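Local atomic coordinates of Atg5 (Kluyveromyces marxianus, PDB entry 3VQI), a protein that takes part in autophagic vesicle formation and cytoplasm-to-vacuole transport, and is joined to Atg12 in a conjugate essential for autophagy. Residues L7-R10 and V11-T15; R179-S182 and D183-V187. All coordinates share one frame; numbering follows the deposited sequence.

Interaction 1. Residues L7-R10 and V11-T15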
# COMPACT_ATOMS: atom_id res chain seq x y z
N LEU A 7 13.64 -5.49 13.43
CA LEU A 7 12.49 -4.72 12.96
C LEU A 7 12.21 -4.92 11.48
O LEU A 7 11.14 -5.40 11.10
CB LEU A 7 12.70 -3.23 13.23
CG LEU A 7 12.66 -2.80 14.69
CD1 LEU A 7 12.93 -1.31 14.79
CD2 LEU A 7 11.29 -3.15 15.29
N ARG A 8 13.17 -4.54 10.65
CA ARG A 8 13.02 -4.65 9.21
C ARG A 8 12.41 -5.98 8.76
O ARG A 8 11.77 -6.05 7.72
CB ARG A 8 14.36 -4.42 8.53
CG ARG A 8 14.89 -3.03 8.75
CD ARG A 8 16.18 -2.84 8.02
NE ARG A 8 16.76 -1.55 8.36
CZ ARG A 8 17.93 -1.11 7.90
NH1 ARG A 8 18.65 -1.87 7.08
NH2 ARG A 8 18.38 0.08 8.28
N GLU A 9 12.62 -7.02 9.55
CA GLU A 9 12.07 -8.33 9.21
C GLU A 9 10.58 -8.35 9.52
O GLU A 9 9.77 -8.71 8.67
CB GLU A 9 12.78 -9.42 9.99
CG GLU A 9 13.67 -10.30 9.14
CD GLU A 9 13.01 -11.62 8.81
OE1 GLU A 9 12.66 -11.83 7.62
OE2 GLU A 9 12.83 -12.43 9.74
N ARG A 10 10.22 -7.97 10.74
CA ARG A 10 8.82 -7.94 11.16
C ARG A 10 7.99 -7.13 10.17
O ARG A 10 6.88 -7.54 9.82
CB ARG A 10 8.69 -7.30 12.55
CG ARG A 10 9.15 -8.17 13.70
CD ARG A 10 10.15 -7.44 14.57
NE ARG A 10 10.48 -8.21 15.76
CZ ARG A 10 11.47 -7.90 16.59
NH1 ARG A 10 12.22 -6.83 16.36
NH2 ARG A 10 11.70 -8.65 17.66
N VAL A 11 8.53 -6.00 9.74
CA VAL A 11 7.85 -5.13 8.79
C VAL A 11 7.62 -5.84 7.46
O VAL A 11 6.50 -5.91 6.95
CB VAL A 11 8.65 -3.83 8.57
CG1 VAL A 11 8.04 -3.02 7.45
CG2 VAL A 11 8.67 -3.01 9.85
N TRP A 12 8.69 -6.39 6.89
CA TRP A 12 8.60 -7.10 5.63
C TRP A 12 7.57 -8.23 5.71
O TRP A 12 6.89 -8.53 4.73
CB TRP A 12 9.96 -7.68 5.27
CG TRP A 12 9.95 -8.48 4.03
CD1 TRP A 12 9.92 -9.84 3.92
CD2 TRP A 12 10.03 -7.97 2.70
NE1 TRP A 12 10.00 -10.21 2.60
CE2 TRP A 12 10.07 -9.08 1.83
CE3 TRP A 12 10.09 -6.68 2.16
CZ2 TRP A 12 10.16 -8.94 0.44
CZ3 TRP A 12 10.18 -6.53 0.78
CH2 TRP A 12 10.22 -7.66 -0.06
N ASN A 13 7.47 -8.85 6.87
CA ASN A 13 6.51 -9.92 7.08
C ASN A 13 5.21 -9.43 7.71
O ASN A 13 4.38 -10.23 8.14
CB ASN A 13 7.13 -11.02 7.94
CG ASN A 13 8.17 -11.83 7.19
OD1 ASN A 13 8.83 -12.69 7.76
ND2 ASN A 13 8.31 -11.56 5.89
N GLY A 14 5.04 -8.10 7.76
CA GLY A 14 3.84 -7.52 8.33
C GLY A 14 2.56 -8.12 7.78
O GLY A 14 2.38 -8.26 6.57
N THR A 15 1.64 -8.47 8.67
CA THR A 15 0.40 -9.09 8.27
C THR A 15 -0.84 -8.39 8.83
O THR A 15 -0.74 -7.64 9.80
CB THR A 15 0.42 -10.58 8.70
OG1 THR A 15 0.42 -11.40 7.53
CG2 THR A 15 -0.78 -10.94 9.57
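Val11 turns its two methyls so that CG2 stands beside its own backbone N and comes over the carbonyl of Leu7, the very group that its N-H binds. The CG2 methyl lies 3.7 Å from Leu7 O, on the flank of the bond from Val11 N to Leu7 O (3.0 Å). Its other methyl, CG1, lies anti to the backbone N, and Trp12 places CG in the same way (chi1 178°), which carries the indole off the helix and leaves CB as the part that touches the preceding turn, 3.5 Å from Arg8 O. The N-H of Trp12 bonds to that same oxygen, in the longest of the three main-chain bonds at 3.2 Å, and Asn13 N closes the series on Glu9 O.

One turn apart, the side chains of Glu9 and Asn13 run alongside each other with carboxylate and amide planes steeply inclined, at 72°. The pair is a loose one, since Glu9 OE1 stays 3.9 Å from Asn13 OD1. Arg8 carries its guanidinium to a salt bridge with Asp260. The indole of Trp12 leaves the helix for Phe184 and for Arg179, with which it makes a cation-pi contact.

Past Trp12 the backbone tightens: Gly14 N binds Val11 O at 2.8 Å, closing a type I turn over Trp12 and Asn13. Gly14 has no side chain, and a CB there would probably come too near that same Val11 oxygen. The whole illustrates how an alpha helix ends by exchanging its i to i+4 bonds for a tight turn, here delivering the chain from helix 6-12 into strand 15-22 of the ubiquitin-fold UblA sheet.

Interaction 2. Residues R179-S182 and D183-V187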
# COMPACT_ATOMS: atom_id res chain seq x y z
N ARG A 179 8.53 -12.71 -1.87
CA ARG A 179 8.84 -12.38 -0.49
C ARG A 179 10.33 -12.65 -0.19
O ARG A 179 10.70 -12.97 0.93
CB ARG A 179 7.94 -13.18 0.45
CG ARG A 179 6.48 -12.77 0.40
CD ARG A 179 6.28 -11.43 1.07
NE ARG A 179 6.10 -10.34 0.12
CZ ARG A 179 6.10 -9.05 0.46
NH1 ARG A 179 6.28 -8.69 1.72
NH2 ARG A 179 5.92 -8.12 -0.47
N ASN A 180 11.17 -12.53 -1.22
CA ASN A 180 12.60 -12.69 -1.02
C ASN A 180 13.14 -11.33 -0.64
O ASN A 180 13.39 -10.47 -1.50
CB ASN A 180 13.32 -13.14 -2.29
CG ASN A 180 14.79 -13.41 -2.04
OD1 ASN A 180 15.39 -12.82 -1.15
ND2 ASN A 180 15.38 -14.29 -2.84
N ARG A 181 13.33 -11.15 0.66
CA ARG A 181 13.80 -9.87 1.19
C ARG A 181 15.18 -9.39 0.82
O ARG A 181 15.37 -8.22 0.52
CB ARG A 181 13.68 -9.87 2.70
CG ARG A 181 12.96 -8.67 3.21
CD ARG A 181 13.37 -8.41 4.64
NE ARG A 181 14.36 -7.33 4.78
CZ ARG A 181 15.38 -7.36 5.63
NH1 ARG A 181 15.56 -8.43 6.39
NH2 ARG A 181 16.21 -6.32 5.73
N SER A 182 16.16 -10.29 0.89
CA SER A 182 17.54 -9.96 0.55
C SER A 182 17.58 -9.53 -0.91
O SER A 182 18.34 -8.64 -1.29
CB SER A 182 18.45 -11.17 0.78
OG SER A 182 18.33 -11.60 2.13
N ASP A 183 16.75 -10.18 -1.71
CA ASP A 183 16.68 -9.86 -3.13
C ASP A 183 16.14 -8.44 -3.28
O ASP A 183 16.59 -7.68 -4.14
CB ASP A 183 15.76 -10.84 -3.85
CG ASP A 183 16.50 -12.09 -4.32
OD1 ASP A 183 17.54 -12.44 -3.71
OD2 ASP A 183 16.02 -12.72 -5.29
N PHE A 184 15.17 -8.09 -2.44
CA PHE A 184 14.56 -6.77 -2.48
C PHE A 184 15.56 -5.71 -2.03
O PHE A 184 15.85 -4.76 -2.78
CB PHE A 184 13.30 -6.74 -1.60
CG PHE A 184 12.64 -5.39 -1.53
CD1 PHE A 184 12.88 -4.54 -0.45
CD2 PHE A 184 11.81 -4.95 -2.56
CE1 PHE A 184 12.33 -3.27 -0.40
CE2 PHE A 184 11.25 -3.69 -2.53
CZ PHE A 184 11.51 -2.84 -1.45
N MET A 185 16.10 -5.86 -0.83
CA MET A 185 17.08 -4.91 -0.30
C MET A 185 18.26 -4.74 -1.25
O MET A 185 18.83 -3.66 -1.37
CB MET A 185 17.61 -5.37 1.07
CG MET A 185 16.56 -5.46 2.17
SD MET A 185 15.81 -3.86 2.57
CE MET A 185 17.01 -3.21 3.78
N ALA A 186 18.61 -5.82 -1.94
CA ALA A 186 19.72 -5.82 -2.88
C ALA A 186 19.59 -4.71 -3.90
O ALA A 186 20.47 -3.86 -4.00
CB ALA A 186 19.82 -7.17 -3.58
N VAL A 187 18.50 -4.73 -4.65
CA VAL A 187 18.26 -3.72 -5.68
C VAL A 187 17.90 -2.36 -5.07
O VAL A 187 18.21 -1.31 -5.65
CB VAL A 187 17.16 -4.17 -6.65
CG1 VAL A 187 17.02 -3.18 -7.78
CG2 VAL A 187 17.49 -5.55 -7.19
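Asn180 and Asp183 lay their flat ends against each other, the amide stacked over the carboxylate with only 21° between the planes. Their side chains cross at a slant, and CB of Asn180 comes within 3.7 Å of CB of Asp183. The closest approach of the two planar groups is tighter than normal packing allows, so its exact spacing is doubtful. With its CG opposite the backbone N (chi1 -176°), Asn180 swings OD1 back over the start of the helix, where it accepts the N-H of Asp183 at 3.0 Å. That donor stands well above the plane of the amide, not on a lone pair. Asn180 O takes a second N-H, that of Phe184, so one residue serves two amides of the first turn. Were an alanine to stand in for Asn180, Asp183 N would probably be left without its capping acceptor and the carboxylate of Asp183 without the amide stacked on it.

A different pairing occupies another side of the helix. Arg181 and Met185 run side by side in the same direction, and the Met185 methyl CE meets the guanidinium at its edge, in plane, 3.8 Å from Arg181 NH2. Met185 CG approaches the same nitrogen more obliquely, at 3.7 Å, while its own backbone N binds Arg181 O in a nearly linear bond of 2.8 Å. Phe184 directs its ring away from these residues, to Phe172 and Trp12.

The start of helix 181-189 thus combines two kinds of chemistry. Asn180 is the N-cap, and the carboxylate of Asp183, in the first turn and weakly bonded to Asn171, is likely to be favoured by the helix dipole, while Met185 packs beside the Arg181 guanidinium, which also has a long, weak ion pair with Glu5.

Both contacts lie near the surface of the chain, yet each contributes one buried aromatic, Trp12 from interaction 1 and Phe184 from interaction 2, and these rings meet where helix 6-12 packs on helix 181-189. The two differ in which helix end they treat: residues 7-15 finish a helix with main-chain bonds and a tight turn, on the way into the UblA sheet; residues 179-187 begin one with a side-chain cap, within the helical bundle region. Polar side chains do little bonding across the first contact and decide the start of the second. Arg181 lies against Arg8, Glu9 and Trp12, extending the junction between the two elements.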